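Long-range contacts in F5/8 type C domain protein (Bacteroides ovatus, PDB 4ZRX), which probably hydrolyses alpha-L-fucosides, with a TIM-barrel catalytic domain followed by a C-terminal F5/8 type C module that is likely to bind carbohydrate: residues 289-293 and 303-307; 311-315 and 348-352; 497-503 and 579-585; 514-518 and 536-542; 517-521 and 531-535. One frame throughout, in Å; residues are numbered along the deposited sequence.

In the fold
From the N terminus, interaction 1 comes first: residues 289-293 and 303-307 close the nine-residue loop leading from barrel strand 279-290 to helix 308-316. Interaction 2 follows in series, closing a 32-residue span by packing that helix on helix 339-356; the two contacts touch through Ile291, Lys306, Leu311 and Ile314. The other three lie in the C-terminal module, interaction 3 about 17 Å (nearest atoms) from interaction 1. Interaction 3 pairs strands 495-503 and 580-584 and closes a 75-residue loop, inside which interactions 4 and 5 are nested. Both start from strand 517-523, sharing Arg517 and Tyr518: interaction 4 closes 17 residues, interaction 5 the nine of hairpin 517-523/530-532. Both meet interaction 3 in the core.

Interaction 1. Residues 289-293 and 303-307; sequences VSIRP and GKVKS
Where barrel strand 279-290 runs out into the loop before helix 308-316, Ile291 and Lys306 join the two ends of that loop. Lys306 N donates to Ile291 O at 2.8 Å with a nearly straight N-H...O angle of 167°. The same oxygen takes a CA-H...O contact from Val305 CA at 3.4 Å, and CB and CG of Lys306 lie against it as well. From there the lysine chain runs extended to CE and then bends at its last torsion (chi4 61°), which brings NZ to within 2.8 Å of Ser290 O. This donor stands 32° out of the carbonyl plane. Two successive carbonyls are thus used by one residue, through its backbone N and its ammonium group. Strand 279-290 belongs to the parallel core of a TIM barrel, pairing with strand 324-328, and the loop closed here is one of its beta-to-alpha connections. An ST turn shapes the exit from the strand: Ser290 OG accepts from Arg292 N at 3.2 Å, and also bonds to Gly294 O and Asn328 ND2. On the side of the loop facing helix 339-356, Val305 divides its methyls. CG1 meets Ile291 CG1 at 3.9 Å, whereas CG2 approaches Arg292 NE obliquely at 4.1 Å. The Arg292 guanidinium itself is held by salt bridges to Asp341 and Asp302. At the exposed end, the Pro293 ring crosses the Lys304 side chain at about a right angle, with Pro293 CD 3.5 Å from Lys304 O.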
# COMPACT_ATOMS: atom_id res chain seq x y z
N VAL A 289 -3.20 1.97 -1.36
CA VAL A 289 -2.05 2.86 -1.26
C VAL A 289 -1.87 3.54 -2.56
O VAL A 289 -2.20 2.97 -3.61
CB VAL A 289 -0.79 2.06 -0.79
CG1 VAL A 289 -0.44 0.97 -1.78
CG2 VAL A 289 0.38 2.95 -0.52
N SER A 290 -1.29 4.73 -2.53
CA SER A 290 -1.00 5.41 -3.78
C SER A 290 0.43 5.22 -4.27
O SER A 290 1.34 5.02 -3.49
CB SER A 290 -1.32 6.91 -3.62
OG SER A 290 -1.14 7.63 -4.82
N ILE A 291 0.59 5.21 -5.57
CA ILE A 291 1.93 5.24 -6.21
C ILE A 291 2.70 6.51 -5.95
O ILE A 291 3.96 6.53 -6.14
CB ILE A 291 1.85 4.89 -7.70
CG1 ILE A 291 3.15 4.22 -8.14
CG2 ILE A 291 1.49 6.13 -8.53
CD1 ILE A 291 3.14 3.76 -9.64
N ARG A 292 1.99 7.55 -5.54
CA ARG A 292 2.56 8.87 -5.22
C ARG A 292 2.24 9.20 -3.78
O ARG A 292 1.47 8.50 -3.14
CB ARG A 292 1.94 9.93 -6.13
CG ARG A 292 2.43 9.87 -7.58
CD ARG A 292 1.39 10.25 -8.62
NE ARG A 292 2.05 10.44 -9.91
CZ ARG A 292 2.60 11.58 -10.33
NH1 ARG A 292 2.48 12.73 -9.67
NH2 ARG A 292 3.21 11.57 -11.49
N PRO A 293 2.77 10.31 -3.25
CA PRO A 293 2.41 10.64 -1.86
C PRO A 293 0.91 10.95 -1.68
O PRO A 293 0.31 10.49 -0.71
CB PRO A 293 3.25 11.87 -1.57
CG PRO A 293 4.45 11.67 -2.39
CD PRO A 293 3.94 11.08 -3.69
N GLY A 303 8.38 13.58 -9.42
CA GLY A 303 9.66 13.02 -8.99
C GLY A 303 9.56 12.23 -7.70
O GLY A 303 10.56 11.84 -7.12
N LYS A 304 8.34 11.93 -7.24
CA LYS A 304 8.12 11.25 -5.98
C LYS A 304 7.27 10.00 -6.15
O LYS A 304 6.66 9.51 -5.20
CB LYS A 304 7.48 12.18 -4.98
CG LYS A 304 8.33 13.41 -4.74
CD LYS A 304 7.70 14.32 -3.76
CE LYS A 304 8.59 15.58 -3.61
NZ LYS A 304 8.40 16.02 -2.22
N VAL A 305 7.23 9.47 -7.37
CA VAL A 305 6.61 8.18 -7.60
C VAL A 305 7.42 7.16 -6.79
O VAL A 305 8.67 7.15 -6.77
CB VAL A 305 6.61 7.85 -9.08
CG1 VAL A 305 6.17 6.44 -9.34
CG2 VAL A 305 5.79 8.83 -9.88
N LYS A 306 6.73 6.27 -6.10
CA LYS A 306 7.39 5.32 -5.20
C LYS A 306 8.36 4.44 -5.95
O LYS A 306 8.13 4.07 -7.14
CB LYS A 306 6.32 4.49 -4.48
CG LYS A 306 5.60 5.22 -3.39
CD LYS A 306 4.57 4.30 -2.79
CE LYS A 306 3.94 4.85 -1.55
NZ LYS A 306 3.22 6.11 -1.77
N SER A 307 9.46 4.11 -5.29
CA SER A 307 10.52 3.34 -5.93
C SER A 307 10.10 1.93 -6.23
O SER A 307 9.15 1.42 -5.60
CB SER A 307 11.75 3.23 -5.02
OG SER A 307 11.52 2.47 -3.88

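Interaction 2. Residues 311-315 and 348-352; sequences LSDIY and FADYR. With EDO (1,2-ethanediol), chain G.
Leu311 and Phe348, with CA atoms 7.1 Å apart, mark the nearest backbone approach of helix segments 311-315 and 348-352, whose axes come within 11.0 Å and run 54° apart. Rings fill that wide separation. Leu311 CB stands over the centre of the Phe348 ring, 3.9 Å from the centroid and only 7° off the normal, a CH-pi contact, while Tyr315 CB meets the edge of that ring. The opposite face of Phe348 is taken by Arg352 NH1, because the arginine chain bends at chi3 (-47°) and folds its guanidinium back. Before that bend, Arg352 CD stands over the Tyr315 ring, 3.7 Å from its centroid, also CH-pi. Beyond it, Arg352 NE donates to O2 of a 1,2-ethanediol, probably from the crystallisation liquor, at 2.8 Å; NH2 binds Ala87 O. Elsewhere, Ser312 OG lies 3.4 Å from Tyr351 CE2, and Tyr351 OH reaches Glu461 O. With alanine at Tyr315, the Arg352 methylene would probably lose the ring face beneath it and its guanidinium be freer to turn off Phe348. No hydrogen bond links the segments, so they hold by CH-pi and apolar contact; the Phe348 face probably eases burial of the guanidinium laid on it.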
# COMPACT_ATOMS: atom_id res chain seq x y z
N LEU A 311 7.56 -0.42 -3.97
CA LEU A 311 6.38 -1.09 -4.51
C LEU A 311 6.45 -2.61 -4.32
O LEU A 311 5.47 -3.26 -3.94
CB LEU A 311 6.18 -0.76 -6.00
CG LEU A 311 5.81 0.72 -6.22
CD1 LEU A 311 5.73 0.93 -7.72
CD2 LEU A 311 4.43 1.03 -5.67
N SER A 312 7.65 -3.16 -4.54
CA SER A 312 7.86 -4.58 -4.26
C SER A 312 7.62 -4.92 -2.81
O SER A 312 6.89 -5.91 -2.48
CB SER A 312 9.30 -4.97 -4.66
OG SER A 312 9.57 -6.30 -4.25
N ASP A 313 8.13 -4.10 -1.91
CA ASP A 313 7.90 -4.32 -0.48
C ASP A 313 6.44 -4.23 -0.15
O ASP A 313 5.92 -5.05 0.64
CB ASP A 313 8.72 -3.41 0.41
CG ASP A 313 10.24 -3.69 0.34
OD1 ASP A 313 10.71 -4.82 0.01
OD2 ASP A 313 10.97 -2.73 0.63
N ILE A 314 5.76 -3.23 -0.72
CA ILE A 314 4.30 -3.18 -0.55
C ILE A 314 3.63 -4.45 -1.02
O ILE A 314 2.76 -4.98 -0.32
CB ILE A 314 3.70 -1.91 -1.24
CG1 ILE A 314 4.08 -0.67 -0.42
CG2 ILE A 314 2.19 -1.98 -1.36
CD1 ILE A 314 3.91 0.63 -1.15
N TYR A 315 3.95 -4.95 -2.20
CA TYR A 315 3.39 -6.18 -2.72
C TYR A 315 3.55 -7.34 -1.75
O TYR A 315 2.60 -8.03 -1.39
CB TYR A 315 4.00 -6.44 -4.11
CG TYR A 315 3.44 -7.64 -4.78
CD1 TYR A 315 2.22 -7.60 -5.48
CD2 TYR A 315 4.09 -8.85 -4.68
CE1 TYR A 315 1.68 -8.72 -6.08
CE2 TYR A 315 3.58 -9.98 -5.34
CZ TYR A 315 2.36 -9.90 -6.00
OH TYR A 315 1.83 -11.02 -6.63
N PHE A 348 7.65 -2.52 -12.28
CA PHE A 348 7.05 -3.32 -11.23
C PHE A 348 6.50 -4.61 -11.82
O PHE A 348 6.68 -5.69 -11.27
CB PHE A 348 6.02 -2.44 -10.55
CG PHE A 348 5.27 -3.05 -9.38
CD1 PHE A 348 5.86 -3.93 -8.47
CD2 PHE A 348 3.96 -2.62 -9.13
CE1 PHE A 348 5.16 -4.40 -7.39
CE2 PHE A 348 3.22 -3.12 -8.07
CZ PHE A 348 3.83 -4.00 -7.17
N ALA A 349 5.80 -4.48 -12.96
CA ALA A 349 5.25 -5.66 -13.63
C ALA A 349 6.38 -6.59 -14.10
O ALA A 349 6.29 -7.79 -13.97
CB ALA A 349 4.37 -5.26 -14.83
N ASP A 350 7.45 -6.03 -14.65
CA ASP A 350 8.56 -6.86 -15.12
C ASP A 350 9.22 -7.58 -13.93
O ASP A 350 9.57 -8.76 -14.02
CB ASP A 350 9.61 -6.01 -15.83
CG ASP A 350 9.18 -5.52 -17.19
OD1 ASP A 350 8.16 -5.96 -17.75
OD2 ASP A 350 9.89 -4.64 -17.70
N TYR A 351 9.35 -6.89 -12.79
CA TYR A 351 9.92 -7.51 -11.60
C TYR A 351 9.08 -8.69 -11.08
O TYR A 351 9.62 -9.76 -10.78
CB TYR A 351 10.13 -6.48 -10.52
CG TYR A 351 10.77 -7.06 -9.31
CD1 TYR A 351 12.10 -7.37 -9.31
CD2 TYR A 351 10.02 -7.37 -8.17
CE1 TYR A 351 12.69 -7.98 -8.20
CE2 TYR A 351 10.60 -7.95 -7.07
CZ TYR A 351 11.93 -8.27 -7.09
OH TYR A 351 12.56 -8.88 -5.98
N ARG A 352 7.79 -8.49 -10.98
CA ARG A 352 6.89 -9.59 -10.57
C ARG A 352 6.95 -10.74 -11.58
O ARG A 352 6.99 -11.89 -11.17
CB ARG A 352 5.51 -9.11 -10.41
CG ARG A 352 5.36 -8.05 -9.31
CD ARG A 352 3.94 -7.91 -8.85
NE ARG A 352 3.03 -7.82 -9.99
CZ ARG A 352 2.81 -6.77 -10.74
NH1 ARG A 352 3.26 -5.58 -10.37
NH2 ARG A 352 2.04 -6.90 -11.81
C1 EDO G . 2.76 -12.09 -11.03
O1 EDO G . 3.46 -11.34 -12.03
C2 EDO G . 2.40 -11.14 -9.89
O2 EDO G . 1.48 -10.12 -10.30

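Interaction 3. Residues 497-503 and 579-585; sequences TLSSFTY and EIGVMVI
Thr502 and Gly581 form the closely bonded centre of this antiparallel pair: Thr502 N to Gly581 O and Gly581 N to Thr502 O are both 2.9 Å. On the face shared by Leu498, Phe501, Tyr503, Ile580 and Val582 the packing is apolar. Leu498, its CG anti to the carbonyl carbon (chi1 -55°), sends CD2 to Val582 CB at 3.9 Å, and the Phe501 ring stacks on Phe520. At the far end the side chains are looser and more exposed, though Ile585 N still bonds to Thr497 O at 3.0 Å. The first strand turns a corner at Ser499, whose N reaches Met583 O at 2.8 Å, but Met583, a selenomethionine, leads its side chain away after touching Ser500 OG with CG (3.4 Å). Ile585 is exposed, resting against Ser499 CB and Thr497 CG2. At the other end a water ties the strands: it accepts from Tyr503 OH at 2.7 Å and donates to Glu579 OE1 at 2.6 Å. The tyrosine oxygen also meets Ala515 N, and Glu579 OE2 binds Lys511 and Ser506 N. Antiparallel pairing of an internal strand with the C-terminal one fits the jelly-roll beta-sandwich of F5/8 type C (discoidin) domains.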
# COMPACT_ATOMS: atom_id res chain seq x y z
N THR A 497 36.65 20.10 -8.03
CA THR A 497 36.66 21.42 -7.46
C THR A 497 35.33 21.66 -6.78
O THR A 497 34.27 21.55 -7.40
CB THR A 497 36.94 22.44 -8.52
OG1 THR A 497 38.17 22.09 -9.16
CG2 THR A 497 37.06 23.84 -7.91
N LEU A 498 35.40 22.01 -5.49
CA LEU A 498 34.22 22.21 -4.64
C LEU A 498 33.84 23.69 -4.44
O LEU A 498 34.72 24.52 -4.24
CB LEU A 498 34.47 21.59 -3.28
CG LEU A 498 34.86 20.11 -3.22
CD1 LEU A 498 34.92 19.71 -1.77
CD2 LEU A 498 33.94 19.21 -4.02
N SER A 499 32.55 24.02 -4.50
CA SER A 499 32.04 25.33 -4.05
C SER A 499 31.51 25.33 -2.60
O SER A 499 31.26 26.37 -2.01
CB SER A 499 30.97 25.86 -5.02
OG SER A 499 29.92 24.92 -5.19
N SER A 500 31.27 24.15 -2.04
CA SER A 500 30.68 24.05 -0.70
C SER A 500 30.71 22.61 -0.25
O SER A 500 30.89 21.69 -1.09
CB SER A 500 29.22 24.55 -0.69
OG SER A 500 28.35 23.64 -1.40
N PHE A 501 30.56 22.41 1.07
CA PHE A 501 30.12 21.15 1.62
C PHE A 501 28.88 21.44 2.46
O PHE A 501 28.62 22.57 2.87
CB PHE A 501 31.19 20.40 2.44
CG PHE A 501 31.28 20.81 3.91
CD1 PHE A 501 31.94 21.97 4.28
CD2 PHE A 501 30.76 20.03 4.89
CE1 PHE A 501 32.06 22.35 5.59
CE2 PHE A 501 30.87 20.41 6.24
CZ PHE A 501 31.55 21.59 6.57
N THR A 502 28.10 20.39 2.68
CA THR A 502 26.90 20.50 3.48
C THR A 502 26.95 19.43 4.57
O THR A 502 27.46 18.29 4.34
CB THR A 502 25.71 20.27 2.57
OG1 THR A 502 25.63 21.39 1.69
CG2 THR A 502 24.39 20.14 3.35
N TYR A 503 26.51 19.82 5.75
CA TYR A 503 26.30 18.84 6.82
C TYR A 503 24.79 18.73 6.99
O TYR A 503 24.13 19.77 7.23
CB TYR A 503 26.97 19.32 8.10
CG TYR A 503 26.57 18.48 9.32
CD1 TYR A 503 26.65 17.07 9.30
CD2 TYR A 503 26.16 19.09 10.50
CE1 TYR A 503 26.29 16.30 10.44
CE2 TYR A 503 25.86 18.35 11.64
CZ TYR A 503 25.92 16.96 11.60
OH TYR A 503 25.57 16.28 12.75
N GLU A 579 25.60 11.96 5.80
CA GLU A 579 25.27 13.30 6.31
C GLU A 579 26.14 14.40 5.70
O GLU A 579 26.04 15.55 6.14
CB GLU A 579 25.47 13.33 7.83
CG GLU A 579 24.56 12.27 8.54
CD GLU A 579 24.74 12.28 10.04
OE1 GLU A 579 25.86 12.09 10.52
OE2 GLU A 579 23.73 12.46 10.77
N ILE A 580 27.06 14.04 4.80
CA ILE A 580 27.90 15.00 4.16
C ILE A 580 27.50 15.10 2.71
O ILE A 580 27.22 14.07 2.08
CB ILE A 580 29.38 14.55 4.28
CG1 ILE A 580 29.80 14.52 5.76
CG2 ILE A 580 30.26 15.43 3.44
CD1 ILE A 580 29.76 15.86 6.45
N GLY A 581 27.48 16.32 2.18
CA GLY A 581 27.36 16.56 0.73
C GLY A 581 28.44 17.53 0.29
O GLY A 581 29.06 18.22 1.10
N VAL A 582 28.65 17.58 -1.02
CA VAL A 582 29.51 18.55 -1.63
C VAL A 582 28.89 19.03 -2.96
O VAL A 582 28.11 18.28 -3.60
CB VAL A 582 30.94 17.96 -1.89
CG1 VAL A 582 31.60 17.50 -0.58
CG2 VAL A 582 30.94 16.78 -2.92
N MSE A 583 29.28 20.24 -3.38
CA MSE A 583 28.92 20.77 -4.66
C MSE A 583 30.17 20.95 -5.47
O MSE A 583 31.07 21.71 -5.09
CB MSE A 583 28.16 22.08 -4.55
CG MSE A 583 26.80 21.92 -3.88
SE MSE A 583 25.51 20.84 -4.95
CE MSE A 583 25.25 22.10 -6.44
N VAL A 584 30.23 20.17 -6.54
CA VAL A 584 31.29 20.23 -7.55
C VAL A 584 30.90 21.29 -8.59
O VAL A 584 29.73 21.38 -9.01
CB VAL A 584 31.46 18.84 -8.22
CG1 VAL A 584 32.40 18.89 -9.44
CG2 VAL A 584 31.95 17.85 -7.19
N ILE A 585 31.88 22.05 -9.06
CA ILE A 585 31.66 23.08 -10.06
C ILE A 585 31.78 22.44 -11.44
O ILE A 585 32.86 21.97 -11.77
CB ILE A 585 32.68 24.22 -9.87
CG1 ILE A 585 32.49 24.80 -8.46
CG2 ILE A 585 32.53 25.30 -10.97
CD1 ILE A 585 33.50 25.85 -8.06
O HOH W 1 25.96 13.66 12.63

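Interaction 4. Residues 514-518 and 536-542; sequences MAFRY and GEFSNIM
Tyr518 and Phe538 pack as an offset stack, centroids 4.2 Å apart and planes at 21°, just past a classic beta bulge in which Phe516 and Arg517 both face Thr566. The tyrosine is the first bump, flat between two surfaces: Phe538 lies over one face, and Gly536 CA presses on the other, 3.8 Å from the centroid, a CH-pi contact; a CB here would come close to Tyr518 O. With CG placed between the backbone N and the carbonyl carbon (chi1 70°), the ring is swung in between Gly536 CA and the Phe538 ring. The 536-538 backbone is anchored by Phe538 N to Phe516 O, 2.8 Å, and by Tyr518 N to Gly536 O. The second bump is the Phe516 ring. Glu537 runs alongside it, CG 3.4 Å from Phe516 CE1; the carbonyl of Phe538 meets its edge, and the CE methyl of Met542, a selenomethionine, sits offset over one face as a CH-pi contact, its selenium lying obliquely beside the ring in a Met-aromatic contact. A type II turn from Phe538 to Ile541 brings Ile541 back against residues 514-516. Its CG2 butts against Ala515 O, a buried oxygen with no polar partner in the model, and its CG1 meets the CE methyl of Met514, also a selenomethionine, the two chains running antiparallel alongside one another. Arg517 NH1 forms a salt bridge with Glu537 OE1 at 2.7 Å, meeting the anti lone pair of OE1, which stands 26° out of the guanidinium plane. The other carboxylate oxygen, Glu537 OE2, receives Ser539 OG at 2.6 Å.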
# COMPACT_ATOMS: atom_id res chain seq x y z
N MSE A 514 25.41 15.15 17.42
CA MSE A 514 25.54 15.91 16.16
C MSE A 514 26.73 16.86 16.18
O MSE A 514 27.17 17.28 17.26
CB MSE A 514 24.26 16.69 15.87
CG MSE A 514 24.00 17.87 16.82
SE MSE A 514 22.14 18.44 16.72
CE MSE A 514 21.89 18.37 14.74
N ALA A 515 27.24 17.21 15.00
CA ALA A 515 28.31 18.20 14.89
C ALA A 515 27.78 19.61 15.14
O ALA A 515 26.68 19.98 14.67
CB ALA A 515 28.96 18.13 13.54
N PHE A 516 28.60 20.41 15.82
CA PHE A 516 28.33 21.81 16.05
C PHE A 516 29.56 22.68 15.68
O PHE A 516 29.48 23.50 14.75
CB PHE A 516 27.90 22.02 17.50
CG PHE A 516 27.68 23.46 17.87
CD1 PHE A 516 26.88 24.30 17.06
CD2 PHE A 516 28.27 23.99 19.05
CE1 PHE A 516 26.66 25.64 17.42
CE2 PHE A 516 28.04 25.33 19.42
CZ PHE A 516 27.26 26.16 18.61
N ARG A 517 30.64 22.50 16.43
CA ARG A 517 31.91 23.18 16.10
C ARG A 517 32.71 22.27 15.17
O ARG A 517 32.76 21.06 15.39
CB ARG A 517 32.72 23.51 17.36
CG ARG A 517 31.95 24.37 18.34
CD ARG A 517 32.85 25.23 19.25
NE ARG A 517 32.02 26.17 20.03
CZ ARG A 517 31.41 27.27 19.55
NH1 ARG A 517 31.54 27.64 18.27
NH2 ARG A 517 30.66 28.01 20.35
N TYR A 518 33.29 22.82 14.11
CA TYR A 518 33.95 21.97 13.16
C TYR A 518 35.13 22.64 12.49
O TYR A 518 35.25 23.86 12.53
CB TYR A 518 32.95 21.53 12.07
CG TYR A 518 32.57 22.65 11.17
CD1 TYR A 518 33.34 22.96 10.03
CD2 TYR A 518 31.48 23.44 11.45
CE1 TYR A 518 33.03 24.07 9.21
CE2 TYR A 518 31.15 24.52 10.64
CZ TYR A 518 31.92 24.82 9.52
OH TYR A 518 31.58 25.89 8.72
N GLY A 536 33.31 27.69 11.23
CA GLY A 536 33.60 26.68 12.25
C GLY A 536 32.45 26.37 13.20
O GLY A 536 32.65 25.65 14.21
N GLU A 537 31.27 26.93 12.90
CA GLU A 537 30.09 26.70 13.71
C GLU A 537 28.89 26.48 12.80
O GLU A 537 28.62 27.28 11.88
CB GLU A 537 29.83 27.87 14.62
CG GLU A 537 28.74 27.62 15.65
CD GLU A 537 28.52 28.85 16.50
OE1 GLU A 537 29.34 29.02 17.45
OE2 GLU A 537 27.55 29.62 16.23
N PHE A 538 28.21 25.36 13.03
CA PHE A 538 26.93 25.09 12.35
C PHE A 538 25.90 25.76 13.22
O PHE A 538 25.28 25.12 14.09
CB PHE A 538 26.67 23.60 12.27
CG PHE A 538 27.57 22.85 11.33
CD1 PHE A 538 27.68 23.24 10.00
CD2 PHE A 538 28.28 21.74 11.78
CE1 PHE A 538 28.51 22.52 9.13
CE2 PHE A 538 29.10 21.02 10.92
CZ PHE A 538 29.23 21.43 9.59
N SER A 539 25.78 27.07 13.06
CA SER A 539 25.05 27.87 14.02
C SER A 539 23.59 27.41 14.10
O SER A 539 22.96 27.16 13.07
CB SER A 539 25.13 29.35 13.71
OG SER A 539 26.49 29.75 13.90
N ASN A 540 23.13 27.27 15.34
CA ASN A 540 21.75 26.92 15.69
C ASN A 540 21.31 25.52 15.28
O ASN A 540 20.11 25.19 15.32
CB ASN A 540 20.80 27.97 15.11
CG ASN A 540 19.46 28.03 15.84
OD1 ASN A 540 19.38 28.00 17.08
ND2 ASN A 540 18.39 28.13 15.05
N ILE A 541 22.27 24.65 14.92
CA ILE A 541 21.90 23.32 14.38
C ILE A 541 21.15 22.46 15.40
O ILE A 541 20.31 21.66 15.03
CB ILE A 541 23.11 22.59 13.83
CG1 ILE A 541 22.63 21.54 12.80
CG2 ILE A 541 24.02 22.08 14.98
CD1 ILE A 541 23.59 21.33 11.73
N MSE A 542 21.43 22.68 16.68
CA MSE A 542 20.83 21.94 17.77
C MSE A 542 19.38 22.37 18.01
O MSE A 542 18.68 21.70 18.72
CB MSE A 542 21.69 22.03 19.06
CG MSE A 542 21.56 23.33 19.86
SE MSE A 542 22.43 24.91 19.02
CE MSE A 542 23.92 25.04 20.37
O HOH W 2 29.24 27.03 9.25

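Interaction 5. Residues 517-521 and 531-535; sequences RYQFF and EVPAS
Phe520 and Val532 hold a water between their backbones: it accepts from Phe520 N at 3.0 Å and donates to Val532 O at 2.6 Å, with a longer bond to Glu531 OE2. Three groups from both strands thus grip one water oxygen. Its position, spanning an amide and a carbonyl, is consistent with the two strands diverging here. On the other side of this pair the bond is direct: Val532 N to Phe520 O, 2.9 Å and almost straight at 178°. One step on, Phe521 and Glu531 form a non-hydrogen-bonded antiparallel pair, their CA atoms 4.3 Å apart. Phe521 turns CG anti to its carbonyl carbon (chi1 -58°), which lays the ring obliquely against the glutamate backbone, CD2 3.6 Å from Glu531 CA. Phe520 and Val532 extend together on one face, and Val532 CG2 meets the edge of the Phe520 ring. Beyond Pro533 contact passes to the end of Tyr518. Its OH touches Ala534 CB at 3.4 Å and shares a second water, lying in the ring plane, with Ser535 OG. A phenylalanine in place of Tyr518 would probably leave that water without one of its mates, and the Ala534 methyl without the oxygen it packs on. The hairpin forms one margin of a five-stranded antiparallel sheet: strand 530-532 is outermost, and strand 560-566 flanks 517-523 on its other side. Phe520 stacks on Phe501 and Val532 touches Phe552 in the sheet opposite, while Phe521 makes a cation-pi contact with Lys562.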
# COMPACT_ATOMS: atom_id res chain seq x y z
N ARG A 517 30.64 22.50 16.43
CA ARG A 517 31.91 23.18 16.10
C ARG A 517 32.71 22.27 15.17
O ARG A 517 32.76 21.06 15.39
CB ARG A 517 32.72 23.51 17.36
CG ARG A 517 31.95 24.37 18.34
CD ARG A 517 32.85 25.23 19.25
NE ARG A 517 32.02 26.17 20.03
CZ ARG A 517 31.41 27.27 19.55
NH1 ARG A 517 31.54 27.64 18.27
NH2 ARG A 517 30.66 28.01 20.35
N TYR A 518 33.29 22.82 14.11
CA TYR A 518 33.95 21.97 13.16
C TYR A 518 35.13 22.64 12.49
O TYR A 518 35.25 23.86 12.53
CB TYR A 518 32.95 21.53 12.07
CG TYR A 518 32.57 22.65 11.17
CD1 TYR A 518 33.34 22.96 10.03
CD2 TYR A 518 31.48 23.44 11.45
CE1 TYR A 518 33.03 24.07 9.21
CE2 TYR A 518 31.15 24.52 10.64
CZ TYR A 518 31.92 24.82 9.52
OH TYR A 518 31.58 25.89 8.72
N GLN A 519 35.99 21.80 11.92
CA GLN A 519 37.02 22.23 10.98
C GLN A 519 36.95 21.27 9.81
O GLN A 519 36.83 20.03 10.00
CB GLN A 519 38.39 22.16 11.64
CG GLN A 519 38.58 23.20 12.73
CD GLN A 519 39.95 23.14 13.39
OE1 GLN A 519 40.91 23.79 12.95
NE2 GLN A 519 40.04 22.39 14.47
N PHE A 520 36.94 21.83 8.62
CA PHE A 520 36.83 21.05 7.42
C PHE A 520 38.17 21.13 6.70
O PHE A 520 38.80 22.21 6.67
CB PHE A 520 35.75 21.62 6.55
CG PHE A 520 35.46 20.80 5.34
CD1 PHE A 520 34.66 19.65 5.44
CD2 PHE A 520 35.94 21.18 4.10
CE1 PHE A 520 34.40 18.89 4.31
CE2 PHE A 520 35.69 20.44 2.96
CZ PHE A 520 34.86 19.30 3.05
N PHE A 521 38.63 19.99 6.20
CA PHE A 521 39.96 19.87 5.60
C PHE A 521 39.86 19.19 4.25
O PHE A 521 38.98 18.34 4.02
CB PHE A 521 40.90 19.04 6.47
CG PHE A 521 41.11 19.55 7.86
CD1 PHE A 521 40.23 19.22 8.88
CD2 PHE A 521 42.23 20.32 8.18
CE1 PHE A 521 40.44 19.65 10.19
CE2 PHE A 521 42.45 20.76 9.49
CZ PHE A 521 41.57 20.42 10.50
N GLU A 531 43.35 23.05 5.98
CA GLU A 531 42.07 23.54 6.47
C GLU A 531 41.42 24.48 5.44
O GLU A 531 42.08 25.30 4.79
CB GLU A 531 42.22 24.22 7.82
CG GLU A 531 40.88 24.48 8.50
CD GLU A 531 40.99 25.21 9.83
OE1 GLU A 531 42.12 25.35 10.33
OE2 GLU A 531 39.95 25.65 10.38
N VAL A 532 40.11 24.35 5.29
CA VAL A 532 39.34 25.23 4.44
C VAL A 532 38.74 26.26 5.38
O VAL A 532 38.04 25.88 6.34
CB VAL A 532 38.21 24.51 3.72
CG1 VAL A 532 37.45 25.45 2.78
CG2 VAL A 532 38.77 23.35 2.91
N PRO A 533 38.99 27.57 5.11
CA PRO A 533 38.46 28.55 6.03
C PRO A 533 36.94 28.56 6.05
O PRO A 533 36.29 28.48 4.99
CB PRO A 533 38.98 29.89 5.48
CG PRO A 533 40.27 29.52 4.87
CD PRO A 533 40.03 28.18 4.23
N ALA A 534 36.40 28.66 7.25
CA ALA A 534 34.94 28.66 7.42
C ALA A 534 34.65 29.19 8.82
O ALA A 534 35.56 29.31 9.65
CB ALA A 534 34.40 27.24 7.27
N SER A 535 33.37 29.45 9.09
CA SER A 535 32.97 30.00 10.38
C SER A 535 33.34 29.01 11.52
O SER A 535 33.61 29.43 12.64
CB SER A 535 31.48 30.34 10.40
OG SER A 535 30.72 29.17 10.69
O HOH W 2 29.24 27.03 9.25
O HOH W 3 37.34 24.76 8.63